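Local coordinates for putative polysaccharide deacetylase (Bdellovibrio bacteriovorus HD100, PDB 5JP6), which probably removes acetyl groups from peptidoglycan as a zinc-binding carbohydrate esterase of family 4, during predation by Bdellovibrio on other bacteria, at residues H120-E123 with Q124-S127; T310-N313 with E314-L317; F348-E351 with L352-G356. The protein carries 1 engineered substitution. One frame throughout, in Å; residues are numbered along the deposited sequence.

Contact 1. Residues H120-E123 with Q124-S127; sequences HFDE and QRES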
ATOM      1  N   HIS A 120      19.307   2.572   8.222  1.00 24.41           N
ATOM      2  CA  HIS A 120      18.230   3.075   9.091  1.00 24.99           C
ATOM      3  C   HIS A 120      17.326   1.908   9.512  1.00 23.20           C
ATOM      4  O   HIS A 120      17.053   1.722  10.700  1.00 23.59           O
ATOM      5  CB  HIS A 120      17.411   4.152   8.385  1.00 23.95           C
ATOM      6  CG  HIS A 120      16.104   4.434   9.047  1.00 22.63           C
ATOM      7  ND1 HIS A 120      15.979   5.262  10.138  1.00 26.48           N
ATOM      8  CD2 HIS A 120      14.863   3.971   8.786  1.00 24.60           C
ATOM      9  CE1 HIS A 120      14.715   5.307  10.518  1.00 26.69           C
ATOM     10  NE2 HIS A 120      14.020   4.537   9.706  1.00 24.74           N
ATOM     11  N   PHE A 121      16.869   1.099   8.549  1.00 22.26           N
ATOM     12  CA  PHE A 121      15.980  -0.052   8.910  1.00 22.46           C
ATOM     13  C   PHE A 121      16.726  -1.109   9.705  1.00 21.06           C
ATOM     14  O   PHE A 121      16.112  -1.726  10.539  1.00 22.48           O
ATOM     15  CB  PHE A 121      15.252  -0.615   7.711  1.00 22.09           C
ATOM     16  CG  PHE A 121      14.108   0.279   7.245  1.00 20.57           C
ATOM     17  CD1 PHE A 121      12.941   0.502   7.983  1.00 21.60           C
ATOM     18  CD2 PHE A 121      14.268   0.936   6.052  1.00 21.53           C
ATOM     19  CE1 PHE A 121      11.941   1.304   7.474  1.00 21.92           C
ATOM     20  CE2 PHE A 121      13.284   1.726   5.550  1.00 22.76           C
ATOM     21  CZ  PHE A 121      12.131   1.933   6.277  1.00 21.75           C
ATOM     22  N   ASP A 122      18.038  -1.258   9.517  1.00 23.41           N
ATOM     23  CA  ASP A 122      18.838  -2.142  10.375  1.00 24.52           C
ATOM     24  C   ASP A 122      18.743  -1.690  11.828  1.00 26.85           C
ATOM     25  O   ASP A 122      18.519  -2.485  12.755  1.00 28.66           O
ATOM     26  CB  ASP A 122      20.303  -2.129   9.961  1.00 27.12           C
ATOM     27  CG  ASP A 122      20.585  -2.871   8.653  1.00 27.83           C
ATOM     28  OD1 ASP A 122      19.723  -3.636   8.145  1.00 28.63           O
ATOM     29  OD2 ASP A 122      21.716  -2.682   8.124  1.00 31.87           O
ATOM     30  N   GLU A 123      18.921  -0.394  12.019  1.00 24.23           N
ATOM     31  CA  GLU A 123      18.909   0.181  13.374  1.00 27.91           C
ATOM     32  C   GLU A 123      17.532   0.033  14.011  1.00 25.36           C
ATOM     33  O   GLU A 123      17.390  -0.357  15.184  1.00 27.55           O
ATOM     34  CB  GLU A 123      19.288   1.656  13.308  1.00 28.78           C
ATOM     35  CG  GLU A 123      20.729   1.926  12.960  1.00 34.55           C
ATOM     36  CD  GLU A 123      21.001   3.397  12.674  1.00 39.58           C
ATOM     37  OE1 GLU A 123      20.085   4.223  12.843  1.00 43.12           O
ATOM     38  OE2 GLU A 123      22.157   3.742  12.335  1.00 44.06           O
ATOM     39  N   GLN A 124      16.505   0.263  13.191  1.00 23.96           N
ATOM     40  CA  GLN A 124      15.103   0.113  13.634  1.00 24.84           C
ATOM     41  C   GLN A 124      14.783  -1.307  14.067  1.00 25.79           C
ATOM     42  O   GLN A 124      14.059  -1.515  15.002  1.00 26.25           O
ATOM     43  CB  GLN A 124      14.140   0.545  12.541  1.00 23.23           C
ATOM     44  CG  GLN A 124      14.228   2.025  12.169  1.00 24.71           C
ATOM     45  CD  GLN A 124      13.740   2.900  13.283  1.00 21.84           C
ATOM     46  OE1 GLN A 124      12.574   2.855  13.650  1.00 23.36           O
ATOM     47  NE2 GLN A 124      14.629   3.690  13.838  1.00 27.57           N
ATOM     48  N   ARG A 125      15.356  -2.274  13.369  1.00 24.57           N
ATOM     49  CA  ARG A 125      15.117  -3.670  13.630  1.00 25.94           C
ATOM     50  C   ARG A 125      15.675  -4.102  15.002  1.00 25.69           C
ATOM     51  O   ARG A 125      15.154  -5.033  15.639  1.00 27.29           O
ATOM     52  CB  ARG A 125      15.775  -4.467  12.465  1.00 30.35           C
ATOM     53  CG  ARG A 125      15.167  -5.743  12.090  1.00 36.03           C
ATOM     54  CD  ARG A 125      15.812  -6.309  10.835  1.00 25.48           C
ATOM     55  NE  ARG A 125      15.410  -5.627   9.619  1.00 23.85           N
ATOM     56  CZ  ARG A 125      16.242  -4.983   8.814  1.00 22.97           C
ATOM     57  NH1 ARG A 125      17.557  -5.011   9.030  1.00 26.03           N
ATOM     58  NH2 ARG A 125      15.763  -4.310   7.766  1.00 24.78           N
ATOM     59  N   GLU A 126      16.715  -3.423  15.482  1.00 27.02           N
ATOM     60  CA  GLU A 126      17.441  -3.831  16.705  1.00 30.86           C
ATOM     61  C   GLU A 126      16.545  -3.896  17.924  1.00 31.05           C
ATOM     62  O   GLU A 126      16.727  -4.747  18.803  1.00 36.64           O
ATOM     63  CB  GLU A 126      18.576  -2.841  17.016  1.00 34.11           C
ATOM     64  CG  GLU A 126      19.769  -2.931  16.072  1.00 39.36           C
ATOM     65  CD  GLU A 126      20.851  -1.893  16.389  1.00 44.54           C
ATOM     66  OE1 GLU A 126      20.895  -1.386  17.547  1.00 59.29           O
ATOM     67  OE2 GLU A 126      21.634  -1.552  15.476  1.00 56.73           O
ATOM     68  N   SER A 127      15.584  -2.993  18.005  1.00 27.02           N
ATOM     69  CA  SER A 127      14.758  -2.898  19.190  1.00 30.82           C
ATOM     70  C   SER A 127      13.454  -3.681  19.100  1.00 28.53           C
ATOM     71  O   SER A 127      12.622  -3.593  20.005  1.00 36.85           O
ATOM     72  CB  SER A 127      14.482  -1.427  19.525  1.00 39.01           C
ATOM     73  OG  SER A 127      13.779  -0.794  18.481  1.00 46.07           O
TER
HETATM   74  O   HOH W   1      17.695  -2.955   5.933  1.00 25.11           O
HETATM   75  O   HOH W   2      17.385   4.521  13.501  1.00 41.16           O
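Gln124 N donates to His120 O at 2.9 Å and Arg125 N to Phe121 O at 3.0 Å, the i to i+4 bonds of an alpha helix. The pattern then weakens. Glu126 N makes a weak bond to Asp122 O and a second bond, i to i+3, to Glu123 O, which it meets from above the carbonyl plane at 3.2 Å. On one side of the helix, Gln124 CG lies over the imidazole face of His120, 3.8 Å from the centroid, in a CH-pi contact. The bend of Gln124 at chi2 carries the amide past the CE1/NE2 rim of the ring. The amide and ring planes are nearly parallel, 6° apart. The polar ends of both have partners beyond the helix: His120 NE2 bonds to Arg340, and Gln124 OE1 accepts from Asn313 N. Water 2 joins Gln124 NE2 to Glu123 OE1.

On another side, Asp122 and Arg125 run side by side and form a salt bridge. Arg125 NH1 reaches Asp122 OD1 at 2.7 Å. The oxygen is met on its anti side, near the guanidinium plane, while carboxylate and guanidinium are turned 69° apart. Water 1 closes a second path, from Asp122 OD1 to Arg125 NH2. The bend of Arg125 at chi3 (-75°) turns the guanidinium back along the helix, and Phe121 O lies over one of its faces. Arg125 NH2 also makes a salt bridge with Glu343. These local contacts belong to the C-terminal turn of helix 110-126, an alpha-helical end whose side chains dock on helix 339-354.

Contact 2. Residues T310-N313 with E314-L317; sequences TQSN and EQLL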
ATOM      1  N   THR A 310       6.062   9.335   7.527  1.00 22.78           N
ATOM      2  CA  THR A 310       7.405   8.990   7.981  1.00 22.81           C
ATOM      3  C   THR A 310       7.402   9.019   9.504  1.00 22.78           C
ATOM      4  O   THR A 310       6.995  10.018  10.137  1.00 24.99           O
ATOM      5  CB  THR A 310       8.467   9.937   7.441  1.00 27.20           C
ATOM      6  OG1 THR A 310       8.406   9.968   6.016  1.00 27.84           O
ATOM      7  CG2 THR A 310       9.891   9.525   7.891  1.00 31.65           C
ATOM      8  N   GLN A 311       7.903   7.930  10.080  1.00 22.66           N
ATOM      9  CA  GLN A 311       7.915   7.761  11.533  1.00 22.34           C
ATOM     10  C   GLN A 311       8.760   6.537  11.843  1.00 20.75           C
ATOM     11  O   GLN A 311       9.027   5.734  10.937  1.00 22.46           O
ATOM     12  CB  GLN A 311       6.527   7.550  12.069  1.00 24.00           C
ATOM     13  CG  GLN A 311       5.829   6.300  11.545  1.00 22.66           C
ATOM     14  CD  GLN A 311       4.325   6.332  11.770  1.00 24.44           C
ATOM     15  OE1 GLN A 311       3.855   6.250  12.908  1.00 29.08           O
ATOM     16  NE2 GLN A 311       3.575   6.479  10.702  1.00 25.85           N
ATOM     17  N   SER A 312       9.144   6.375  13.099  1.00 22.63           N
ATOM     18  CA  SER A 312       9.895   5.185  13.507  1.00 20.88           C
ATOM     19  C   SER A 312       9.023   3.940  13.413  1.00 20.05           C
ATOM     20  O   SER A 312       7.784   4.015  13.462  1.00 21.28           O
ATOM     21  CB  SER A 312      10.398   5.351  14.932  1.00 22.74           C
ATOM     22  OG  SER A 312       9.332   5.486  15.853  1.00 22.80           O
ATOM     23  N   ASN A 313       9.666   2.779  13.335  1.00 19.98           N
ATOM     24  CA  ASN A 313       8.922   1.536  13.412  1.00 20.32           C
ATOM     25  C   ASN A 313       8.085   1.476  14.684  1.00 19.69           C
ATOM     26  O   ASN A 313       6.931   1.060  14.667  1.00 20.73           O
ATOM     27  CB  ASN A 313       9.866   0.347  13.464  1.00 21.77           C
ATOM     28  CG  ASN A 313      10.582   0.045  12.155  1.00 21.34           C
ATOM     29  OD1 ASN A 313      10.696   0.853  11.280  1.00 21.91           O
ATOM     30  ND2 ASN A 313      11.151  -1.175  12.100  1.00 21.10           N
ATOM     31  N   GLU A 314       8.684   1.912  15.795  1.00 20.57           N
ATOM     32  CA  GLU A 314       8.051   1.964  17.116  0.50 20.58           C
ATOM     33  C   GLU A 314       6.771   2.800  17.103  1.00 20.29           C
ATOM     34  O   GLU A 314       5.723   2.408  17.602  1.00 21.78           O
ATOM     35  CB  GLU A 314       9.079   2.552  18.101  0.50 21.94           C
ATOM     36  CG  GLU A 314       8.819   2.356  19.563  0.50 21.37           C
ATOM     37  CD  GLU A 314      10.141   2.449  20.372  0.50 24.06           C
ATOM     38  OE1 GLU A 314      10.879   1.420  20.383  0.50 29.21           O
ATOM     39  OE2 GLU A 314      10.428   3.522  21.004  0.50 29.37           O
ATOM     40  N   GLN A 315       6.848   3.999  16.523  1.00 20.57           N
ATOM     41  CA  GLN A 315       5.709   4.883  16.423  0.50 18.82           C
ATOM     42  C   GLN A 315       4.544   4.278  15.570  1.00 20.12           C
ATOM     43  O   GLN A 315       3.410   4.302  15.941  1.00 29.27           O
ATOM     44  CB  GLN A 315       6.204   6.248  15.922  0.50 19.29           C
ATOM     45  CG  GLN A 315       5.071   7.240  15.753  0.50 19.31           C
ATOM     46  CD  GLN A 315       5.560   8.643  15.502  0.50 24.24           C
ATOM     47  OE1 GLN A 315       6.712   8.973  15.741  0.50 24.84           O
ATOM     48  NE2 GLN A 315       4.683   9.466  14.986  0.50 31.00           N
ATOM     49  N   LEU A 316       4.957   3.694  14.435  1.00 20.37           N
ATOM     50  CA  LEU A 316       3.969   3.084  13.560  1.00 19.83           C
ATOM     51  C   LEU A 316       3.221   1.956  14.266  1.00 20.31           C
ATOM     52  O   LEU A 316       1.993   1.918  14.242  1.00 20.52           O
ATOM     53  CB  LEU A 316       4.642   2.602  12.262  1.00 20.72           C
ATOM     54  CG  LEU A 316       3.709   1.910  11.243  1.00 21.98           C
ATOM     55  CD1 LEU A 316       2.550   2.851  10.880  1.00 22.71           C
ATOM     56  CD2 LEU A 316       4.479   1.496  10.019  1.00 21.71           C
ATOM     57  N   LEU A 317       3.950   1.053  14.936  1.00 19.05           N
ATOM     58  CA  LEU A 317       3.325  -0.076  15.691  1.00 19.99           C
ATOM     59  C   LEU A 317       2.425   0.509  16.762  1.00 19.48           C
ATOM     60  O   LEU A 317       1.344  -0.002  16.968  1.00 21.83           O
ATOM     61  CB  LEU A 317       4.366  -1.016  16.312  1.00 22.11           C
ATOM     62  CG  LEU A 317       4.948  -2.019  15.352  1.00 23.58           C
ATOM     63  CD1 LEU A 317       6.328  -2.468  15.811  1.00 26.42           C
ATOM     64  CD2 LEU A 317       3.950  -3.188  15.201  1.00 25.39           C
TER
HETATM   65  O   HOH W   3       1.910   7.950  14.012  1.00 37.44           O
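Ser312 is the N-cap of helix 313-327, and its hydroxyl makes the classic capping bond. Ser312 OG accepts from Gln315 N at 3.0 Å, with an N-H...O angle of 158°. A chi1 of 62° sets OG between the backbone N and the carbonyl carbon, which points it at the N-H of Gln315 in the first turn. The same oxygen also packs against Gln315 CB at 3.2 Å. The capping bond satisfies an amide in the first turn, which has no carbonyl four residues back within the helix. Regular helical bonding follows at once. Leu316 N donates to Ser312 O at 3.0 Å, and Leu317 N donates to Asn313 O at 3.0 Å.

This helix packs beside helix 339-354 in the deacetylase domain, and Leu316 and Leu317 both touch Ile344 there. The side chain of Asn313, the first helical residue, turns to helices 110-126 and 339-354: it touches Phe121, and its OD1 accepts from Arg340.

Gln311, just before the cap, lies across the start of the helix. Its side chain crosses that of Leu316 at about a right angle. Gln311 OE1 comes within 3.2 Å of Leu316 N, but the angle is too poor for a hydrogen bond. The Gln311 amide finds its hydrogen bonds elsewhere: NE2 donates to Arg309 O just before the segment, and OE1 accepts from water 3 at 2.8 Å. Across the contact it packs, Gln311 NE2 lying 3.8 Å from Leu316 CD1. Gln315 has two conformers. In the one described it is extended beyond CG and runs alongside Gln311, its CD against Gln311 CB, and its NE2 donates weakly to water 3.

Contact 3. Residues F348-E351 with L352-G356; sequences FLRE and LYNRG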
ATOM      1  N   PHE A 348       3.611  -6.740  14.279  1.00 17.73           N
ATOM      2  CA  PHE A 348       2.210  -6.354  14.339  1.00 16.89           C
ATOM      3  C   PHE A 348       1.323  -7.571  14.541  1.00 18.03           C
ATOM      4  O   PHE A 348       0.423  -7.571  15.370  1.00 19.31           O
ATOM      5  CB  PHE A 348       1.809  -5.596  13.069  1.00 18.53           C
ATOM      6  CG  PHE A 348       0.347  -5.296  12.980  1.00 18.38           C
ATOM      7  CD1 PHE A 348      -0.228  -4.358  13.800  1.00 19.88           C
ATOM      8  CD2 PHE A 348      -0.485  -5.983  12.095  1.00 20.55           C
ATOM      9  CE1 PHE A 348      -1.582  -4.060  13.715  1.00 20.51           C
ATOM     10  CE2 PHE A 348      -1.835  -5.712  12.043  1.00 20.78           C
ATOM     11  CZ  PHE A 348      -2.376  -4.750  12.842  1.00 21.62           C
ATOM     12  N   LEU A 349       1.571  -8.600  13.737  1.00 18.46           N
ATOM     13  CA  LEU A 349       0.804  -9.815  13.834  1.00 18.28           C
ATOM     14  C   LEU A 349       0.941 -10.482  15.212  1.00 18.99           C
ATOM     15  O   LEU A 349      -0.040 -10.964  15.762  1.00 21.01           O
ATOM     16  CB  LEU A 349       1.172 -10.748  12.687  1.00 19.04           C
ATOM     17  CG  LEU A 349       0.839 -10.237  11.268  1.00 19.59           C
ATOM     18  CD1 LEU A 349       1.530 -11.077  10.199  1.00 20.68           C
ATOM     19  CD2 LEU A 349      -0.654 -10.158  11.066  1.00 20.60           C
ATOM     20  N   ARG A 350       2.159 -10.516  15.734  1.00 19.14           N
ATOM     21  CA  ARG A 350       2.375 -11.060  17.061  0.50 19.97           C
ATOM     22  C   ARG A 350       1.608 -10.259  18.109  1.00 20.84           C
ATOM     23  O   ARG A 350       0.980 -10.845  18.995  1.00 20.80           O
ATOM     24  CB  ARG A 350       3.876 -11.144  17.374  0.50 20.11           C
ATOM     25  CG  ARG A 350       4.227 -11.617  18.797  0.50 19.82           C
ATOM     26  CD  ARG A 350       3.692 -12.988  19.210  0.50 22.60           C
ATOM     27  NE  ARG A 350       3.703 -13.187  20.668  0.50 23.13           N
ATOM     28  CZ  ARG A 350       4.710 -13.660  21.393  0.50 25.86           C
ATOM     29  NH1 ARG A 350       5.856 -14.037  20.841  0.50 29.05           N
ATOM     30  NH2 ARG A 350       4.559 -13.773  22.705  0.50 28.20           N
ATOM     31  N   GLU A 351       1.634  -8.935  18.010  1.00 19.35           N
ATOM     32  CA  GLU A 351       0.874  -8.112  18.973  1.00 20.29           C
ATOM     33  C   GLU A 351      -0.646  -8.311  18.835  1.00 19.94           C
ATOM     34  O   GLU A 351      -1.314  -8.362  19.863  1.00 22.03           O
ATOM     35  CB  GLU A 351       1.245  -6.654  18.871  1.00 20.53           C
ATOM     36  CG  GLU A 351       2.528  -6.325  19.603  1.00 20.83           C
ATOM     37  CD  GLU A 351       2.368  -6.595  21.102  1.00 22.14           C
ATOM     38  OE1 GLU A 351       1.399  -6.055  21.711  1.00 24.27           O
ATOM     39  OE2 GLU A 351       3.176  -7.377  21.635  1.00 23.30           O
ATOM     40  N   LEU A 352      -1.191  -8.439  17.619  1.00 20.65           N
ATOM     41  CA  LEU A 352      -2.636  -8.748  17.466  1.00 21.27           C
ATOM     42  C   LEU A 352      -2.918 -10.024  18.267  1.00 21.02           C
ATOM     43  O   LEU A 352      -3.900 -10.103  19.023  1.00 23.28           O
ATOM     44  CB  LEU A 352      -3.046  -8.946  16.019  1.00 21.82           C
ATOM     45  CG  LEU A 352      -3.191  -7.744  15.127  1.00 23.06           C
ATOM     46  CD1 LEU A 352      -3.624  -8.201  13.741  1.00 23.43           C
ATOM     47  CD2 LEU A 352      -4.146  -6.728  15.712  1.00 23.88           C
ATOM     48  N   TYR A 353      -2.105 -11.054  18.051  1.00 22.13           N
ATOM     49  CA  TYR A 353      -2.271 -12.306  18.749  1.00 24.50           C
ATOM     50  C   TYR A 353      -2.189 -12.144  20.285  1.00 24.36           C
ATOM     51  O   TYR A 353      -3.100 -12.582  21.015  1.00 26.34           O
ATOM     52  CB  TYR A 353      -1.219 -13.301  18.262  1.00 24.32           C
ATOM     53  CG  TYR A 353      -1.341 -14.650  18.885  1.00 29.90           C
ATOM     54  CD1 TYR A 353      -2.285 -15.557  18.416  1.00 37.11           C
ATOM     55  CD2 TYR A 353      -0.498 -15.031  19.902  1.00 34.58           C
ATOM     56  CE1 TYR A 353      -2.383 -16.816  18.959  1.00 41.34           C
ATOM     57  CE2 TYR A 353      -0.597 -16.291  20.456  1.00 41.01           C
ATOM     58  CZ  TYR A 353      -1.546 -17.161  19.980  1.00 41.18           C
ATOM     59  OH  TYR A 353      -1.606 -18.391  20.533  1.00 51.88           O
ATOM     60  N   ASN A 354      -1.171 -11.404  20.737  1.00 24.22           N
ATOM     61  CA  ASN A 354      -0.973 -11.147  22.157  1.00 24.17           C
ATOM     62  C   ASN A 354      -2.169 -10.428  22.796  1.00 24.25           C
ATOM     63  O   ASN A 354      -2.536 -10.664  23.986  1.00 27.33           O
ATOM     64  CB  ASN A 354       0.311 -10.354  22.440  1.00 23.33           C
ATOM     65  CG  ASN A 354       1.583 -11.142  22.216  1.00 24.61           C
ATOM     66  OD1 ASN A 354       1.584 -12.370  22.171  1.00 27.64           O
ATOM     67  ND2 ASN A 354       2.696 -10.394  22.062  1.00 24.92           N
ATOM     68  N   ARG A 355      -2.762  -9.524  22.034  1.00 23.16           N
ATOM     69  CA  ARG A 355      -3.858  -8.672  22.493  1.00 23.41           C
ATOM     70  C   ARG A 355      -5.232  -9.307  22.379  1.00 25.68           C
ATOM     71  O   ARG A 355      -6.219  -8.665  22.744  1.00 28.45           O
ATOM     72  CB  ARG A 355      -3.797  -7.317  21.774  1.00 23.45           C
ATOM     73  CG  ARG A 355      -2.526  -6.547  22.118  1.00 22.30           C
ATOM     74  CD  ARG A 355      -2.248  -5.435  21.124  1.00 24.06           C
ATOM     75  NE  ARG A 355      -1.005  -4.717  21.420  1.00 22.64           N
ATOM     76  CZ  ARG A 355      -0.902  -3.507  21.949  1.00 22.28           C
ATOM     77  NH1 ARG A 355      -1.968  -2.840  22.346  1.00 25.41           N
ATOM     78  NH2 ARG A 355       0.301  -2.988  22.141  1.00 24.03           N
ATOM     79  N   GLY A 356      -5.295 -10.540  21.860  1.00 25.24           N
ATOM     80  CA  GLY A 356      -6.530 -11.306  21.789  1.00 26.58           C
ATOM     81  C   GLY A 356      -7.353 -11.083  20.547  1.00 24.73           C
ATOM     82  O   GLY A 356      -8.533 -11.447  20.503  1.00 29.03           O
TER
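Phe348 and Leu352, one helical turn apart, cross at a slant on the buried side of helix 339-354, close to the Schellman motif that ends it. Leu352 CG lies over one face of the phenyl ring, toward its rim, in a CH-pi contact 4.1 Å from the centroid. Leu352 CD1 is nearer still, 3.5 Å from Phe348 CE2. CG of Phe348 is trans to its backbone N (chi1 174°), which swings the ring outward and slightly forward to meet the leucine. Both residues also touch strand 170-176, so this side of the helix packs on the sheet.

The other side is polar. Arg350 and Asn354 meet with guanidinium and amide planes 82° apart. In one of its two conformers Arg350 NE donates to Asn354 OD1 at 2.7 Å in a nearly straight bond, and NH2 adds a weak one to the same oxygen. OD1 lies in the guanidinium plane. Asn354 ND2 donates to Glu351 OE2 at 3.1 Å, coming from above the carboxylate plane. Together the two neighbours would hold the amide's rotation when Arg350 takes this conformer.

The bend of Glu351 at chi2 (-63°) brings its carboxylate back toward Asn354 and Arg355. OE1 forms a salt bridge with Arg355, whose NH1 has a second charged partner in Glu325. Arg355 N makes an ordinary i to i+4 bond to Glu351 O. Gly356, with positive phi, donates its N to Tyr353 O in the Schellman motif. In the salt bridge, Glu351 OE1 uses its anti lone pair toward Arg355 NE, 2.8 Å away.

The three contacts follow one another along the chain, each at a helix end. Contact 1 closes helix 110-126, contact 2 opens helix 313-327 and contact 3 closes helix 339-354. The centres of contacts 1 and 2 are 11 Å apart, and they touch: Gln124 OE1 lies 2.9 Å from Asn313 N, a probable hydrogen bond. The centres of contacts 2 and 3 are 17 Å apart, with Leu317 packed on Phe348. Contacts 1 and 3 do not meet; their nearest atoms are about 10 Å apart. The starts of helices 313-327 and 339-354 both meet helix 110-126. The N-terminal helical part thus docks on helices of the NodB-type domain, away from the zinc site.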